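Local coordinates for fibrinogen binding protein (Staphylococcus aureus subsp. aureus Mu50, PDB 3DOA) that probably binds fibrinogen and, like its NFACT-family relatives, may act in ribosome-associated quality control, at residues R115-E120 with L128-E133; I137-K142 with V154-N159. One frame throughout, in Å; residues are numbered along the deposited sequence.

Contact 1 of 2, residues R115-E120 with L128-E133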
ATOM      1  N   ARG A 115      11.676  16.589   2.073  1.00 55.24           N
ATOM      2  CA  ARG A 115      11.399  15.369   2.872  1.00 55.22           C
ATOM      3  C   ARG A 115      10.558  14.307   2.120  1.00 55.76           C
ATOM      4  O   ARG A 115       9.741  14.668   1.258  1.00 56.63           O
ATOM      5  CB  ARG A 115      10.630  15.780   4.095  1.00 54.89           C
ATOM      6  CG  ARG A 115      11.333  16.813   4.889  1.00 55.05           C
ATOM      7  CD  ARG A 115      12.628  16.286   5.419  1.00 56.15           C
ATOM      8  NE  ARG A 115      13.365  17.206   6.304  1.00 55.54           N
ATOM      9  CZ  ARG A 115      14.574  17.669   6.026  1.00 55.06           C
ATOM     10  NH1 ARG A 115      15.203  17.359   4.872  1.00 54.46           N
ATOM     11  NH2 ARG A 115      15.146  18.463   6.907  1.00 54.62           N
ATOM     12  N   THR A 116      10.793  13.025   2.434  1.00 55.55           N
ATOM     13  CA  THR A 116       9.949  11.918   1.983  1.00 55.67           C
ATOM     14  C   THR A 116       9.467  11.080   3.159  1.00 56.17           C
ATOM     15  O   THR A 116      10.285  10.620   3.981  1.00 56.77           O
ATOM     16  CB  THR A 116      10.700  11.008   1.080  1.00 55.53           C
ATOM     17  OG1 THR A 116      11.000  11.734  -0.106  1.00 57.53           O
ATOM     18  CG2 THR A 116       9.878   9.801   0.726  1.00 54.83           C
ATOM     19  N   VAL A 117       8.139  10.908   3.252  1.00 55.91           N
ATOM     20  CA  VAL A 117       7.538   9.934   4.171  1.00 55.41           C
ATOM     21  C   VAL A 117       7.368   8.581   3.436  1.00 55.50           C
ATOM     22  O   VAL A 117       6.766   8.533   2.365  1.00 55.70           O
ATOM     23  CB  VAL A 117       6.195  10.435   4.653  1.00 55.50           C
ATOM     24  CG1 VAL A 117       5.476   9.353   5.500  1.00 54.97           C
ATOM     25  CG2 VAL A 117       6.397  11.749   5.421  1.00 54.34           C
ATOM     26  N   ILE A 118       7.942   7.515   3.996  1.00 55.26           N
ATOM     27  CA  ILE A 118       7.865   6.149   3.453  1.00 54.51           C
ATOM     28  C   ILE A 118       7.001   5.222   4.368  1.00 54.85           C
ATOM     29  O   ILE A 118       7.344   4.976   5.531  1.00 54.76           O
ATOM     30  CB  ILE A 118       9.238   5.537   3.323  1.00 54.02           C
ATOM     31  CG1 ILE A 118      10.243   6.571   2.794  1.00 53.96           C
ATOM     32  CG2 ILE A 118       9.165   4.353   2.409  1.00 54.15           C
ATOM     33  CD1 ILE A 118      11.566   5.961   2.224  1.00 53.41           C
ATOM     34  N   LEU A 119       5.842   4.767   3.855  1.00 54.66           N
ATOM     35  CA  LEU A 119       5.027   3.754   4.527  1.00 54.28           C
ATOM     36  C   LEU A 119       5.314   2.411   3.840  1.00 54.97           C
ATOM     37  O   LEU A 119       5.172   2.280   2.615  1.00 55.22           O
ATOM     38  CB  LEU A 119       3.540   4.093   4.467  1.00 53.58           C
ATOM     39  CG  LEU A 119       2.588   3.123   5.201  1.00 52.96           C
ATOM     40  CD1 LEU A 119       2.876   2.969   6.695  1.00 49.61           C
ATOM     41  CD2 LEU A 119       1.149   3.521   4.984  1.00 51.59           C
ATOM     42  N   GLU A 120       5.744   1.461   4.654  1.00 55.65           N
ATOM     43  CA  GLU A 120       5.996   0.108   4.256  1.00 55.76           C
ATOM     44  C   GLU A 120       4.990  -0.729   4.968  1.00 56.86           C
ATOM     45  O   GLU A 120       5.025  -0.825   6.163  1.00 56.36           O
ATOM     46  CB  GLU A 120       7.356  -0.339   4.730  1.00 55.72           C
ATOM     47  CG  GLU A 120       8.496   0.425   4.195  1.00 54.10           C
ATOM     48  CD  GLU A 120       9.762  -0.076   4.729  1.00 53.86           C
ATOM     49  OE1 GLU A 120       9.712  -0.778   5.722  1.00 56.14           O
ATOM     50  OE2 GLU A 120      10.810   0.218   4.167  1.00 49.42           O
ATOM     51  N   LEU A 128       6.814   3.285   9.398  1.00 52.35           N
ATOM     52  CA  LEU A 128       6.651   4.610   8.870  1.00 52.34           C
ATOM     53  C   LEU A 128       8.020   5.357   9.138  1.00 53.41           C
ATOM     54  O   LEU A 128       8.591   5.335  10.271  1.00 53.06           O
ATOM     55  CB  LEU A 128       5.474   5.234   9.574  1.00 51.65           C
ATOM     56  CG  LEU A 128       5.052   6.600   9.117  1.00 51.16           C
ATOM     57  CD1 LEU A 128       4.938   6.673   7.621  1.00 47.66           C
ATOM     58  CD2 LEU A 128       3.802   6.924   9.782  1.00 49.71           C
ATOM     59  N   ILE A 129       8.552   5.959   8.070  1.00 53.88           N
ATOM     60  CA  ILE A 129       9.932   6.480   8.035  1.00 54.26           C
ATOM     61  C   ILE A 129      10.079   7.787   7.214  1.00 54.81           C
ATOM     62  O   ILE A 129       9.554   7.958   6.087  1.00 53.98           O
ATOM     63  CB  ILE A 129      10.945   5.474   7.446  1.00 54.52           C
ATOM     64  CG1 ILE A 129      10.864   4.109   8.112  1.00 54.79           C
ATOM     65  CG2 ILE A 129      12.367   5.972   7.593  1.00 53.94           C
ATOM     66  CD1 ILE A 129      11.562   3.050   7.228  1.00 54.37           C
ATOM     67  N   LEU A 130      10.843   8.703   7.809  1.00 55.38           N
ATOM     68  CA  LEU A 130      11.038  10.025   7.261  1.00 55.11           C
ATOM     69  C   LEU A 130      12.497  10.115   6.871  1.00 54.62           C
ATOM     70  O   LEU A 130      13.383   9.765   7.642  1.00 54.44           O
ATOM     71  CB  LEU A 130      10.685  11.029   8.343  1.00 55.70           C
ATOM     72  CG  LEU A 130      10.545  12.487   7.937  1.00 56.00           C
ATOM     73  CD1 LEU A 130       9.525  12.694   6.799  1.00 52.38           C
ATOM     74  CD2 LEU A 130      10.236  13.259   9.246  1.00 55.26           C
ATOM     75  N   VAL A 131      12.742  10.550   5.655  1.00 54.29           N
ATOM     76  CA  VAL A 131      14.081  10.651   5.170  1.00 54.42           C
ATOM     77  C   VAL A 131      14.157  11.983   4.449  1.00 55.56           C
ATOM     78  O   VAL A 131      13.106  12.579   4.135  1.00 55.38           O
ATOM     79  CB  VAL A 131      14.389   9.525   4.198  1.00 53.82           C
ATOM     80  CG1 VAL A 131      14.109   8.198   4.852  1.00 52.74           C
ATOM     81  CG2 VAL A 131      13.564   9.688   2.944  1.00 51.31           C
ATOM     82  N   ASP A 132      15.389  12.448   4.183  1.00 56.53           N
ATOM     83  CA  ASP A 132      15.604  13.666   3.411  1.00 56.66           C
ATOM     84  C   ASP A 132      15.782  13.320   1.943  1.00 57.21           C
ATOM     85  O   ASP A 132      15.718  12.149   1.551  1.00 57.29           O
ATOM     86  CB  ASP A 132      16.803  14.406   3.957  1.00 56.44           C
ATOM     87  CG  ASP A 132      18.100  13.628   3.780  1.00 57.88           C
ATOM     88  OD1 ASP A 132      18.209  12.838   2.823  1.00 58.57           O
ATOM     89  OD2 ASP A 132      19.033  13.816   4.600  1.00 57.75           O
ATOM     90  N   GLU A 133      16.007  14.346   1.134  1.00 58.50           N
ATOM     91  CA  GLU A 133      16.239  14.195  -0.330  1.00 58.96           C
ATOM     92  C   GLU A 133      17.428  13.335  -0.688  1.00 58.67           C
ATOM     93  O   GLU A 133      17.459  12.802  -1.808  1.00 59.04           O
ATOM     94  CB  GLU A 133      16.383  15.552  -1.085  1.00 60.31           C
ATOM     95  CG  GLU A 133      17.593  16.362  -0.765  1.00 62.68           C
ATOM     96  CD  GLU A 133      17.456  17.010   0.597  1.00 71.07           C
ATOM     97  OE1 GLU A 133      17.011  16.369   1.585  1.00 75.98           O
ATOM     98  OE2 GLU A 133      17.779  18.194   0.715  1.00 77.69           O
TER

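Contact 2 of 2, residues I137-K142 with V154-N159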
ATOM      1  N   ILE A 137      17.925   8.819   6.885  1.00 52.60           N
ATOM      2  CA  ILE A 137      16.709   8.599   7.688  1.00 52.08           C
ATOM      3  C   ILE A 137      16.666   9.674   8.737  1.00 51.48           C
ATOM      4  O   ILE A 137      17.573   9.752   9.510  1.00 52.01           O
ATOM      5  CB  ILE A 137      16.749   7.294   8.515  1.00 51.83           C
ATOM      6  CG1 ILE A 137      16.693   6.051   7.632  1.00 51.11           C
ATOM      7  CG2 ILE A 137      15.593   7.308   9.588  1.00 51.72           C
ATOM      8  CD1 ILE A 137      17.107   4.835   8.427  1.00 51.38           C
ATOM      9  N   ILE A 138      15.631  10.480   8.797  1.00 50.52           N
ATOM     10  CA  ILE A 138      15.501  11.430   9.897  1.00 50.91           C
ATOM     11  C   ILE A 138      14.950  10.719  11.118  1.00 51.64           C
ATOM     12  O   ILE A 138      15.503  10.829  12.198  1.00 50.95           O
ATOM     13  CB  ILE A 138      14.604  12.641   9.499  1.00 50.60           C
ATOM     14  CG1 ILE A 138      15.361  13.462   8.444  1.00 47.28           C
ATOM     15  CG2 ILE A 138      14.157  13.441  10.741  1.00 48.53           C
ATOM     16  CD1 ILE A 138      14.526  14.142   7.531  1.00 44.97           C
ATOM     17  N   GLU A 139      13.857   9.963  10.950  1.00 53.13           N
ATOM     18  CA  GLU A 139      13.247   9.195  12.097  1.00 52.95           C
ATOM     19  C   GLU A 139      12.427   8.036  11.572  1.00 53.00           C
ATOM     20  O   GLU A 139      12.026   8.020  10.395  1.00 52.36           O
ATOM     21  CB  GLU A 139      12.402  10.112  13.026  1.00 52.79           C
ATOM     22  CG  GLU A 139      12.008   9.631  14.430  1.00 53.08           C
ATOM     23  CD  GLU A 139      13.049   8.815  15.193  1.00 54.58           C
ATOM     24  OE1 GLU A 139      13.517   7.771  14.684  1.00 55.78           O
ATOM     25  OE2 GLU A 139      13.359   9.169  16.355  1.00 56.80           O
ATOM     26  N   GLY A 140      12.251   7.060  12.468  1.00 53.40           N
ATOM     27  CA  GLY A 140      11.486   5.832  12.244  1.00 53.55           C
ATOM     28  C   GLY A 140      10.435   5.567  13.312  1.00 53.88           C
ATOM     29  O   GLY A 140      10.738   5.524  14.525  1.00 53.95           O
ATOM     30  N   PHE A 141       9.189   5.360  12.882  1.00 53.92           N
ATOM     31  CA  PHE A 141       8.195   4.999  13.852  1.00 54.21           C
ATOM     32  C   PHE A 141       8.661   3.749  14.575  1.00 54.40           C
ATOM     33  O   PHE A 141       8.329   3.570  15.690  1.00 54.32           O
ATOM     34  CB  PHE A 141       6.854   4.777  13.205  1.00 53.67           C
ATOM     35  CG  PHE A 141       5.646   5.139  14.090  1.00 53.02           C
ATOM     36  CD1 PHE A 141       5.757   5.356  15.422  1.00 50.46           C
ATOM     37  CD2 PHE A 141       4.373   5.230  13.520  1.00 52.03           C
ATOM     38  CE1 PHE A 141       4.644   5.696  16.136  1.00 53.18           C
ATOM     39  CE2 PHE A 141       3.279   5.571  14.241  1.00 51.75           C
ATOM     40  CZ  PHE A 141       3.387   5.790  15.528  1.00 52.30           C
ATOM     41  N   LYS A 142       9.443   2.895  13.932  1.00 55.49           N
ATOM     42  CA  LYS A 142      10.104   1.785  14.601  1.00 56.84           C
ATOM     43  C   LYS A 142      11.575   1.708  14.189  1.00 57.53           C
ATOM     44  O   LYS A 142      11.901   1.841  13.013  1.00 57.80           O
ATOM     45  CB  LYS A 142       9.434   0.459  14.202  1.00 57.27           C
ATOM     46  CG  LYS A 142       8.641  -0.319  15.277  1.00 57.64           C
ATOM     47  CD  LYS A 142       7.496  -1.214  14.648  1.00 58.49           C
ATOM     48  CE  LYS A 142       8.016  -2.432  13.800  1.00 61.08           C
ATOM     49  NZ  LYS A 142       6.928  -3.186  13.087  1.00 59.47           N
ATOM     50  N   VAL A 154      17.575   0.890  10.741  1.00 50.84           N
ATOM     51  CA  VAL A 154      16.569   1.917  10.563  1.00 50.71           C
ATOM     52  C   VAL A 154      16.650   2.731  11.823  1.00 51.24           C
ATOM     53  O   VAL A 154      15.848   2.582  12.755  1.00 51.31           O
ATOM     54  CB  VAL A 154      15.164   1.358  10.202  1.00 50.57           C
ATOM     55  CG1 VAL A 154      14.074   2.499  10.255  1.00 49.97           C
ATOM     56  CG2 VAL A 154      15.240   0.682   8.795  1.00 46.63           C
ATOM     57  N   MET A 155      17.718   3.541  11.850  1.00 51.39           N
ATOM     58  CA  MET A 155      17.933   4.550  12.890  1.00 50.32           C
ATOM     59  C   MET A 155      18.243   5.886  12.169  1.00 51.46           C
ATOM     60  O   MET A 155      18.631   5.863  10.969  1.00 52.64           O
ATOM     61  CB  MET A 155      19.030   4.100  13.856  1.00 50.06           C
ATOM     62  CG  MET A 155      18.823   2.703  14.434  1.00 47.83           C
ATOM     63  SD  MET A 155      19.880   2.338  15.853  1.00 44.52           S
ATOM     64  CE  MET A 155      18.675   2.698  17.134  1.00 46.85           C
ATOM     65  N   PRO A 156      18.028   7.036  12.862  1.00 51.56           N
ATOM     66  CA  PRO A 156      18.199   8.393  12.331  1.00 51.75           C
ATOM     67  C   PRO A 156      19.596   8.739  11.754  1.00 52.00           C
ATOM     68  O   PRO A 156      19.760   9.694  10.956  1.00 53.22           O
ATOM     69  CB  PRO A 156      17.912   9.284  13.559  1.00 51.74           C
ATOM     70  CG  PRO A 156      17.003   8.526  14.335  1.00 51.66           C
ATOM     71  CD  PRO A 156      17.593   7.119  14.264  1.00 51.60           C
ATOM     72  N   GLY A 157      20.626   8.022  12.098  1.00 50.91           N
ATOM     73  CA  GLY A 157      21.782   8.235  11.238  1.00 51.35           C
ATOM     74  C   GLY A 157      21.702   7.956   9.713  1.00 50.84           C
ATOM     75  O   GLY A 157      22.379   8.583   8.924  1.00 50.71           O
ATOM     76  N   PHE A 158      20.914   6.985   9.302  1.00 50.84           N
ATOM     77  CA  PHE A 158      21.400   6.068   8.287  1.00 50.47           C
ATOM     78  C   PHE A 158      20.670   6.224   7.028  1.00 52.24           C
ATOM     79  O   PHE A 158      19.607   6.816   7.014  1.00 53.22           O
ATOM     80  CB  PHE A 158      21.155   4.664   8.782  1.00 48.68           C
ATOM     81  CG  PHE A 158      21.991   4.309   9.917  1.00 46.90           C
ATOM     82  CD1 PHE A 158      23.062   3.436   9.757  1.00 46.20           C
ATOM     83  CD2 PHE A 158      21.760   4.868  11.165  1.00 43.25           C
ATOM     84  CE1 PHE A 158      23.915   3.127  10.849  1.00 44.94           C
ATOM     85  CE2 PHE A 158      22.592   4.555  12.253  1.00 42.66           C
ATOM     86  CZ  PHE A 158      23.666   3.686  12.083  1.00 43.83           C
ATOM     87  N   ASN A 159      21.185   5.614   5.976  1.00 54.35           N
ATOM     88  CA  ASN A 159      20.482   5.652   4.686  1.00 56.60           C
ATOM     89  C   ASN A 159      19.398   4.640   4.575  1.00 56.22           C
ATOM     90  O   ASN A 159      19.653   3.487   4.771  1.00 55.94           O
ATOM     91  CB  ASN A 159      21.455   5.408   3.536  1.00 57.28           C
ATOM     92  CG  ASN A 159      22.531   6.478   3.455  1.00 60.13           C
ATOM     93  OD1 ASN A 159      22.275   7.685   3.716  1.00 65.94           O
ATOM     94  ND2 ASN A 159      23.740   6.055   3.105  1.00 59.92           N
TER

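Contact 1 of 2, residues R115-E120 with L128-E133
The guanidinium of Arg115 meets the carboxylate of Glu133 at its edge: OE1 lies in the guanidinium plane, and NH1 to OE1 is 3.9 Å, a long salt bridge with the two planes turned 45° apart. NH1 also lies against Asp132 CB. A bend at chi2 (-63°) turns the arginine chain towards the end of the neighbouring strand. Its NE is held separately by His81, while Asp132 OD1 turns back to the backbone N of Lys136, so both polar side chains have further hydrogen-bond partners elsewhere in the chain.

Inward from this polar end, the strands run antiparallel and are tied by two pairs of backbone bonds. In one, Thr116 N reaches Val131 O at 2.9 Å; in the other, Ile118 N reaches Ile129 O at 2.7 Å. Between them, Val117 splits its two methyls between neighbours on the same face, CG1 meeting Leu128 CD1 at 3.5 Å and CG2 meeting Leu130 CD1 at 3.5 Å. With CG1 anti to the backbone N (chi1 174°), the two methyls point to different leucines. Helix 73-82 lies against this face, where Phe78 and Leu82 touch Leu130. On the other face, Ile118 CD1 packs at 4.3 Å on Val131 CG1, and Thr116 OG1 is hydrogen-bonded to Asp102 OD1 of strand 98-106. The whole is a beta hairpin within an antiparallel sheet, one face of it packed against a helix.

Contact 2 of 2, residues I137-K142 with V154-N159
Backbone contact between Ile137 and the 154-159 loop rests on one hydrogen bond across the segments, from Ile137 N to Phe158 O at 2.6 Å. It is fairly straight, with an N-H...O angle of 161°. Within the loop, Phe158 N bonds to Met155 O, and the carbonyl oxygens of Met155 and Phe158 both lie near the Ile137 side chain. Ile137 is the side chain that fills this curve. Its CB points toward the loop, and with CG1 beside the backbone N (chi1 -68°) the chain carries CD1 to Val154, 4.2 Å from CG1 of that residue, and to Phe158, 4.1 Å from CB. On the sheet side the same isoleucine touches Ile129, so it is buried between strand and loop.

The strand itself is irregular here: two consecutive residues, Ile138 and Glu139, stand opposite the single Leu130 of strand 127-132, a classic beta bulge. The extra residue belongs to the outermost strand of its sheet, and the loop lies beside it without adding a regular strand.

Pro156 borders the bulge. Its CB lies against Ile138 O, and its CG is 3.6 Å from Glu139 OE1, the two side chains lying alongside each other and pointing the same way. Glu139 is bent at chi2 (38°), which brings OE1 back to its own strand: the anti lone pair accepts Gly140 N at 2.6 Å, and His143 NE2 is a second partner. Further along, Val154 CG1 rests 3.6 Å from Lys142 O, while the lysine NZ is taken up by the carbonyl oxygens of Lys124 and Ser126.

How the contacts relate
Contacts 1 and 2 follow in series along the chain, with centres about 9 Å apart, and illustrate how a sheet is finished at its margin. They share one five-stranded antiparallel sheet: contact 1 pairs strands 112-120 and 127-132, and strand 137-140 of contact 2 is the next and outermost one. Probable backbone hydrogen bonds from Ile138 to Leu130 and from Phe141 to Leu128 join them, and Ile138 CD1 packs against Arg115 NE. Helix 73-82 touches side chains of both. The sequence therefore passes from a buried hairpin to a bulged edge strand, and this margin of the sheet is bordered by a surface loop, not by another strand of the chain.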